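Local coordinates for protein chitinase A (Cycas revoluta, PDB 4MNK) that probably hydrolyses chitin as a class V plant chitinase of glycoside hydrolase family 18 and binds N-acetylglucosamine oligomers, at residues A[121-135]-A[166-179]. Residues are numbered along the deposited sequence; the frame is centred on the assembly and turned at random.
Sequences YPEPQLEMENFVKLV and LFPWEVVTEYPVQF. With NAG (2-acetamido-2-deoxy-beta-D-glucopyranose), chain C.
Thr-173 OG1 gives its hydrogen to Gln-125 OE1 at 2.8 Å, reaching the amide oxygen from above the carbonyl plane (46° out of it). Threonine suits this buried place because its two branches do different work: OG1, anti to the backbone N (chi1 -170°), meets the start of helix 125-149, while methyl CG2 packs 3.8 Å from Glu-123 CB. A valine here would probably leave Gln-125 OE1 without its hydroxyl donor and the amide freer to turn. Beside this bond a water accepts from Gln-125 N and donates to Val-172 O, a second polar link between the segments.

Further along, Met-128, bent at both chi2 and chi3, threads past Thr-173 and the Glu-174 carbonyl to reach apolar groups. Its flexible chain brings SD to 3.8 Å from Pro-176 CD, tip to tip, and sets CE 4.0 Å from both Leu-166 CD1 and Tyr-175 CD2. One and two turns on, the short branched valines Val-132 and Val-135 let the flat Phe-179 ring lie close to the helix, Val-132 CG2 over one face and Val-135 CB at the edge.

At the other end, Phe-167 directs its edge at the face of Tyr-121, an offset edge-to-face pair with planes at 89°. Glu-123 crosses the Phe-167 ring at its edge, its CD 3.7 Å from Phe-167 CE1. Tyr-161, on strand 155-161, makes edge-to-face pairs with both rings.

Leu-166 O accepts from Val-172 N and Thr-173 N, the classic beta bulge of a short hairpin. Within its type I turn, Trp-169 lays one face against the bound N-acetylglucosamine, with Phe-167 CB behind. Helix and hairpin thus pack together in the segments following neighbouring strands 114-119 and 155-161 of the family 18 TIM barrel, whose loops form the glycan-binding cleft.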
loop_
_atom_site.group_PDB
_atom_site.type_symbol
_atom_site.label_atom_id
_atom_site.label_comp_id
_atom_site.label_asym_id
_atom_site.label_seq_id
_atom_site.Cartn_x
_atom_site.Cartn_y
_atom_site.Cartn_z
ATOM N N TYR A 121 6.942 -11.396 -1.094
ATOM C CA TYR A 121 6.853 -11.312 0.370
ATOM C C TYR A 121 8.059 -12.015 0.997
ATOM O O TYR A 121 8.702 -12.837 0.336
ATOM C CB TYR A 121 5.565 -11.986 0.867
ATOM C CG TYR A 121 4.311 -11.397 0.275
ATOM C CD1 TYR A 121 3.678 -10.309 0.873
ATOM C CD2 TYR A 121 3.769 -11.917 -0.899
ATOM C CE1 TYR A 121 2.527 -9.758 0.317
ATOM C CE2 TYR A 121 2.629 -11.374 -1.463
ATOM C CZ TYR A 121 2.014 -10.298 -0.853
ATOM O OH TYR A 121 0.880 -9.769 -1.419
ATOM N N PRO A 122 8.372 -11.702 2.273
ATOM C CA PRO A 122 9.459 -12.391 2.976
ATOM C C PRO A 122 9.063 -13.810 3.398
ATOM O O PRO A 122 8.884 -14.095 4.587
ATOM C CB PRO A 122 9.718 -11.495 4.190
ATOM C CG PRO A 122 8.417 -10.802 4.427
ATOM C CD PRO A 122 7.823 -10.588 3.070
ATOM N N GLU A 123 8.927 -14.682 2.403
ATOM C CA GLU A 123 8.590 -16.085 2.609
ATOM C C GLU A 123 9.340 -16.908 1.558
ATOM O O GLU A 123 9.614 -16.402 0.470
ATOM C CB GLU A 123 7.068 -16.303 2.535
ATOM C CG GLU A 123 6.394 -15.908 1.216
ATOM C CD GLU A 123 6.462 -16.998 0.157
ATOM O OE1 GLU A 123 6.679 -18.176 0.515
ATOM O OE2 GLU A 123 6.294 -16.673 -1.039
ATOM N N PRO A 124 9.676 -18.177 1.869
ATOM C CA PRO A 124 9.404 -18.947 3.090
ATOM C C PRO A 124 10.293 -18.564 4.284
ATOM O O PRO A 124 10.855 -17.466 4.308
ATOM C CB PRO A 124 9.652 -20.393 2.647
ATOM C CG PRO A 124 10.642 -20.279 1.561
ATOM C CD PRO A 124 10.318 -19.009 0.834
ATOM N N GLN A 125 10.409 -19.460 5.264
ATOM C CA GLN A 125 11.078 -19.145 6.531
ATOM C C GLN A 125 12.475 -18.537 6.370
ATOM O O GLN A 125 12.806 -17.564 7.050
ATOM C CB GLN A 125 11.116 -20.371 7.454
ATOM C CG GLN A 125 11.684 -20.112 8.853
ATOM C CD GLN A 125 10.933 -19.036 9.631
ATOM O OE1 GLN A 125 9.707 -18.931 9.557
ATOM N NE2 GLN A 125 11.673 -18.240 10.395
ATOM N N LEU A 126 13.287 -19.104 5.476
ATOM C CA LEU A 126 14.625 -18.570 5.216
ATOM C C LEU A 126 14.579 -17.093 4.833
ATOM O O LEU A 126 15.389 -16.294 5.308
ATOM C CB LEU A 126 15.347 -19.377 4.128
ATOM C CG LEU A 126 16.708 -18.827 3.674
ATOM C CD1 LEU A 126 17.711 -18.775 4.827
ATOM C CD2 LEU A 126 17.263 -19.631 2.512
ATOM N N GLU A 127 13.624 -16.739 3.981
ATOM C CA GLU A 127 13.488 -15.364 3.521
ATOM C C GLU A 127 13.046 -14.412 4.627
ATOM O O GLU A 127 13.508 -13.272 4.677
ATOM C CB GLU A 127 12.579 -15.279 2.293
ATOM C CG GLU A 127 13.121 -16.034 1.078
ATOM C CD GLU A 127 14.583 -15.714 0.767
ATOM O OE1 GLU A 127 15.009 -14.554 0.950
ATOM O OE2 GLU A 127 15.307 -16.628 0.327
ATOM N N MET A 128 12.180 -14.879 5.524
ATOM C CA MET A 128 11.816 -14.085 6.697
ATOM C C MET A 128 13.026 -13.881 7.612
ATOM O O MET A 128 13.282 -12.766 8.063
ATOM C CB MET A 128 10.653 -14.716 7.467
ATOM C CG MET A 128 10.165 -13.884 8.662
ATOM S SD MET A 128 9.554 -12.240 8.220
ATOM C CE MET A 128 7.927 -12.646 7.592
ATOM N N GLU A 129 13.771 -14.958 7.863
ATOM C CA GLU A 129 14.967 -14.902 8.705
ATOM C C GLU A 129 15.986 -13.890 8.188
ATOM O O GLU A 129 16.553 -13.113 8.960
ATOM C CB GLU A 129 15.611 -16.286 8.816
ATOM C CG GLU A 129 14.843 -17.264 9.693
ATOM C CD GLU A 129 15.326 -18.702 9.568
ATOM O OE1 GLU A 129 16.261 -18.973 8.781
ATOM O OE2 GLU A 129 14.757 -19.572 10.261
ATOM N N ASN A 130 16.212 -13.895 6.877
ATOM C CA ASN A 130 17.173 -12.974 6.282
ATOM C C ASN A 130 16.658 -11.537 6.217
ATOM O O ASN A 130 17.438 -10.589 6.333
ATOM C CB ASN A 130 17.625 -13.472 4.910
ATOM C CG ASN A 130 18.478 -14.733 4.993
ATOM O OD1 ASN A 130 18.933 -15.129 6.071
ATOM N ND2 ASN A 130 18.706 -15.362 3.849
ATOM N N PHE A 131 15.347 -11.381 6.038
ATOM C CA PHE A 131 14.707 -10.063 6.069
ATOM C C PHE A 131 14.826 -9.446 7.463
ATOM O O PHE A 131 15.082 -8.250 7.593
ATOM C CB PHE A 131 13.241 -10.176 5.633
ATOM C CG PHE A 131 12.555 -8.852 5.376
ATOM C CD1 PHE A 131 11.243 -8.663 5.790
ATOM C CD2 PHE A 131 13.198 -7.813 4.702
ATOM C CE1 PHE A 131 10.575 -7.462 5.546
ATOM C CE2 PHE A 131 12.537 -6.602 4.459
ATOM C CZ PHE A 131 11.224 -6.432 4.883
ATOM N N VAL A 132 14.662 -10.275 8.495
ATOM C CA VAL A 132 14.899 -9.867 9.883
ATOM C C VAL A 132 16.302 -9.262 10.053
ATOM O O VAL A 132 16.454 -8.224 10.699
ATOM C CB VAL A 132 14.662 -11.052 10.869
ATOM C CG1 VAL A 132 15.352 -10.825 12.216
ATOM C CG2 VAL A 132 13.172 -11.295 11.060
ATOM N N LYS A 133 17.314 -9.902 9.463
ATOM C CA LYS A 133 18.687 -9.393 9.517
ATOM C C LYS A 133 18.780 -8.005 8.885
ATOM O O LYS A 133 19.335 -7.089 9.483
ATOM C CB LYS A 133 19.663 -10.352 8.828
ATOM C CG LYS A 133 19.785 -11.725 9.478
ATOM C CD LYS A 133 20.730 -12.621 8.689
ATOM C CE LYS A 133 20.614 -14.073 9.113
ATOM N NZ LYS A 133 21.516 -14.947 8.310
ATOM N N LEU A 134 18.220 -7.854 7.685
ATOM C CA LEU A 134 18.235 -6.566 6.988
ATOM C C LEU A 134 17.579 -5.463 7.815
ATOM O O LEU A 134 18.159 -4.393 8.010
ATOM C CB LEU A 134 17.546 -6.664 5.621
ATOM C CG LEU A 134 17.576 -5.381 4.778
ATOM C CD1 LEU A 134 18.922 -5.227 4.074
ATOM C CD2 LEU A 134 16.427 -5.356 3.774
ATOM N N VAL A 135 16.368 -5.736 8.293
ATOM C CA VAL A 135 15.586 -4.733 9.008
ATOM C C VAL A 135 16.225 -4.360 10.349
ATOM O O VAL A 135 16.243 -3.186 10.727
ATOM C CB VAL A 135 14.108 -5.169 9.164
ATOM C CG1 VAL A 135 13.330 -4.183 10.021
ATOM C CG2 VAL A 135 13.447 -5.289 7.795
ATOM N N LEU A 166 1.919 -15.934 6.688
ATOM C CA LEU A 166 2.218 -16.166 5.283
ATOM C C LEU A 166 2.290 -17.675 5.056
ATOM O O LEU A 166 3.320 -18.283 5.335
ATOM C CB LEU A 166 3.548 -15.504 4.894
ATOM C CG LEU A 166 3.663 -13.981 5.021
ATOM C CD1 LEU A 166 5.116 -13.530 4.961
ATOM C CD2 LEU A 166 2.845 -13.284 3.941
ATOM N N PHE A 167 1.214 -18.302 4.581
ATOM C CA PHE A 167 -0.072 -17.677 4.271
ATOM C C PHE A 167 -1.158 -18.384 5.111
ATOM O O PHE A 167 -0.912 -19.490 5.596
ATOM C CB PHE A 167 -0.322 -17.772 2.762
ATOM C CG PHE A 167 0.669 -16.984 1.946
ATOM C CD1 PHE A 167 1.866 -17.562 1.528
ATOM C CD2 PHE A 167 0.420 -15.654 1.625
ATOM C CE1 PHE A 167 2.795 -16.828 0.790
ATOM C CE2 PHE A 167 1.342 -14.911 0.888
ATOM C CZ PHE A 167 2.531 -15.502 0.468
ATOM N N PRO A 168 -2.339 -17.753 5.292
ATOM C CA PRO A 168 -3.356 -18.308 6.201
ATOM C C PRO A 168 -3.846 -19.724 5.876
ATOM O O PRO A 168 -4.240 -20.452 6.791
ATOM C CB PRO A 168 -4.513 -17.302 6.096
ATOM C CG PRO A 168 -4.256 -16.534 4.844
ATOM C CD PRO A 168 -2.772 -16.461 4.729
ATOM N N TRP A 169 -3.819 -20.107 4.601
ATOM C CA TRP A 169 -4.229 -21.458 4.185
ATOM C C TRP A 169 -3.103 -22.493 4.283
ATOM O O TRP A 169 -3.363 -23.700 4.332
ATOM C CB TRP A 169 -4.822 -21.433 2.771
ATOM C CG TRP A 169 -3.857 -21.013 1.699
ATOM C CD1 TRP A 169 -3.052 -21.830 0.955
ATOM C CD2 TRP A 169 -3.598 -19.677 1.247
ATOM N NE1 TRP A 169 -2.308 -21.087 0.070
ATOM C CE2 TRP A 169 -2.623 -19.763 0.227
ATOM C CE3 TRP A 169 -4.096 -18.416 1.604
ATOM C CZ2 TRP A 169 -2.134 -18.634 -0.440
ATOM C CZ3 TRP A 169 -3.608 -17.293 0.939
ATOM C CH2 TRP A 169 -2.637 -17.412 -0.071
ATOM N N GLU A 170 -1.860 -22.013 4.303
ATOM C CA GLU A 170 -0.676 -22.861 4.435
ATOM C C GLU A 170 0.464 -22.016 4.997
ATOM O O GLU A 170 1.143 -21.297 4.258
ATOM C CB GLU A 170 -0.296 -23.476 3.081
ATOM C CG GLU A 170 0.727 -24.607 3.163
ATOM C CD GLU A 170 0.691 -25.522 1.950
ATOM O OE1 GLU A 170 0.372 -26.718 2.120
ATOM O OE2 GLU A 170 0.974 -25.053 0.827
ATOM N N VAL A 171 0.649 -22.093 6.313
ATOM C CA VAL A 171 1.605 -21.237 7.016
ATOM C C VAL A 171 3.036 -21.736 6.835
ATOM O O VAL A 171 3.390 -22.822 7.304
ATOM C CB VAL A 171 1.269 -21.103 8.527
ATOM C CG1 VAL A 171 2.266 -20.179 9.222
ATOM C CG2 VAL A 171 -0.153 -20.588 8.724
ATOM N N VAL A 172 3.848 -20.938 6.147
ATOM C CA VAL A 172 5.268 -21.246 5.964
ATOM C C VAL A 172 6.139 -20.350 6.846
ATOM O O VAL A 172 7.233 -20.740 7.261
ATOM C CB VAL A 172 5.712 -21.183 4.470
ATOM C CG1 VAL A 172 4.828 -22.073 3.615
ATOM C CG2 VAL A 172 5.713 -19.754 3.927
ATOM N N THR A 173 5.633 -19.148 7.118
ATOM C CA THR A 173 6.248 -18.204 8.046
ATOM C C THR A 173 5.190 -17.186 8.481
ATOM O O THR A 173 4.023 -17.286 8.088
ATOM C CB THR A 173 7.516 -17.516 7.443
ATOM O OG1 THR A 173 8.209 -16.793 8.469
ATOM C CG2 THR A 173 7.160 -16.578 6.289
ATOM N N GLU A 174 5.591 -16.225 9.306
ATOM C CA GLU A 174 4.685 -15.184 9.773
ATOM C C GLU A 174 5.479 -13.947 10.150
ATOM O O GLU A 174 6.673 -14.036 10.432
ATOM C CB GLU A 174 3.850 -15.676 10.962
ATOM C CG GLU A 174 4.642 -16.019 12.215
ATOM C CD GLU A 174 3.795 -16.741 13.240
ATOM O OE1 GLU A 174 3.507 -17.939 13.034
ATOM O OE2 GLU A 174 3.419 -16.108 14.247
ATOM N N TYR A 175 4.819 -12.794 10.154
ATOM C CA TYR A 175 5.479 -11.553 10.542
ATOM C C TYR A 175 5.761 -11.545 12.041
ATOM O O TYR A 175 4.853 -11.783 12.844
ATOM C CB TYR A 175 4.630 -10.342 10.158
ATOM C CG TYR A 175 4.508 -10.119 8.670
ATOM C CD1 TYR A 175 3.376 -10.541 7.977
ATOM C CD2 TYR A 175 5.521 -9.480 7.954
ATOM C CE1 TYR A 175 3.252 -10.339 6.604
ATOM C CE2 TYR A 175 5.411 -9.272 6.579
ATOM C CZ TYR A 175 4.270 -9.701 5.909
ATOM O OH TYR A 175 4.140 -9.495 4.552
ATOM N N PRO A 176 7.024 -11.286 12.422
ATOM C CA PRO A 176 7.364 -11.224 13.844
ATOM C C PRO A 176 6.941 -9.873 14.425
ATOM O O PRO A 176 7.651 -8.878 14.269
ATOM C CB PRO A 176 8.887 -11.399 13.849
ATOM C CG PRO A 176 9.339 -10.890 12.512
ATOM C CD PRO A 176 8.204 -11.118 11.550
ATOM N N VAL A 177 5.782 -9.842 15.081
ATOM C CA VAL A 177 5.147 -8.564 15.425
ATOM C C VAL A 177 5.883 -7.743 16.482
ATOM O O VAL A 177 5.900 -6.518 16.401
ATOM C CB VAL A 177 3.636 -8.701 15.782
ATOM C CG1 VAL A 177 2.868 -9.305 14.616
ATOM C CG2 VAL A 177 3.427 -9.514 17.054
ATOM N N GLN A 178 6.488 -8.412 17.463
ATOM C CA GLN A 178 7.248 -7.715 18.499
ATOM C C GLN A 178 8.501 -7.072 17.896
ATOM O O GLN A 178 8.817 -5.915 18.184
ATOM C CB GLN A 178 7.612 -8.670 19.636
ATOM C CG GLN A 178 8.259 -7.997 20.832
ATOM C CD GLN A 178 8.898 -8.996 21.766
ATOM O OE1 GLN A 178 9.865 -9.670 21.409
ATOM N NE2 GLN A 178 8.355 -9.104 22.971
ATOM N N PHE A 179 9.198 -7.836 17.057
ATOM C CA PHE A 179 10.337 -7.349 16.279
ATOM C C PHE A 179 9.959 -6.099 15.478
ATOM O O PHE A 179 10.644 -5.073 15.541
ATOM C CB PHE A 179 10.824 -8.460 15.338
ATOM C CG PHE A 179 11.886 -8.025 14.364
ATOM C CD1 PHE A 179 13.230 -8.228 14.653
ATOM C CD2 PHE A 179 11.545 -7.431 13.149
ATOM C CE1 PHE A 179 14.217 -7.831 13.757
ATOM C CE2 PHE A 179 12.528 -7.032 12.250
ATOM C CZ PHE A 179 13.864 -7.233 12.554
HETATM C C1 NAG C . -6.643 -18.421 -2.347
HETATM C C2 NAG C . -5.527 -18.664 -3.364
HETATM C C3 NAG C . -4.638 -17.430 -3.546
HETATM C C4 NAG C . -5.417 -16.115 -3.644
HETATM C C5 NAG C . -6.495 -16.076 -2.552
HETATM C C6 NAG C . -7.371 -14.827 -2.594
HETATM C C7 NAG C . -4.844 -21.016 -3.430
HETATM C C8 NAG C . -3.922 -22.058 -2.869
HETATM N N2 NAG C . -4.713 -19.787 -2.932
HETATM O O1 NAG C . -7.561 -19.491 -2.386
HETATM O O3 NAG C . -3.823 -17.595 -4.686
HETATM O O4 NAG C . -4.488 -15.067 -3.456
HETATM O O5 NAG C . -7.325 -17.219 -2.648
HETATM O O6 NAG C . -8.113 -14.780 -3.795
HETATM O O7 NAG C . -5.658 -21.320 -4.300
HETATM O O HOH W 1 9.410 -22.305 5.415
#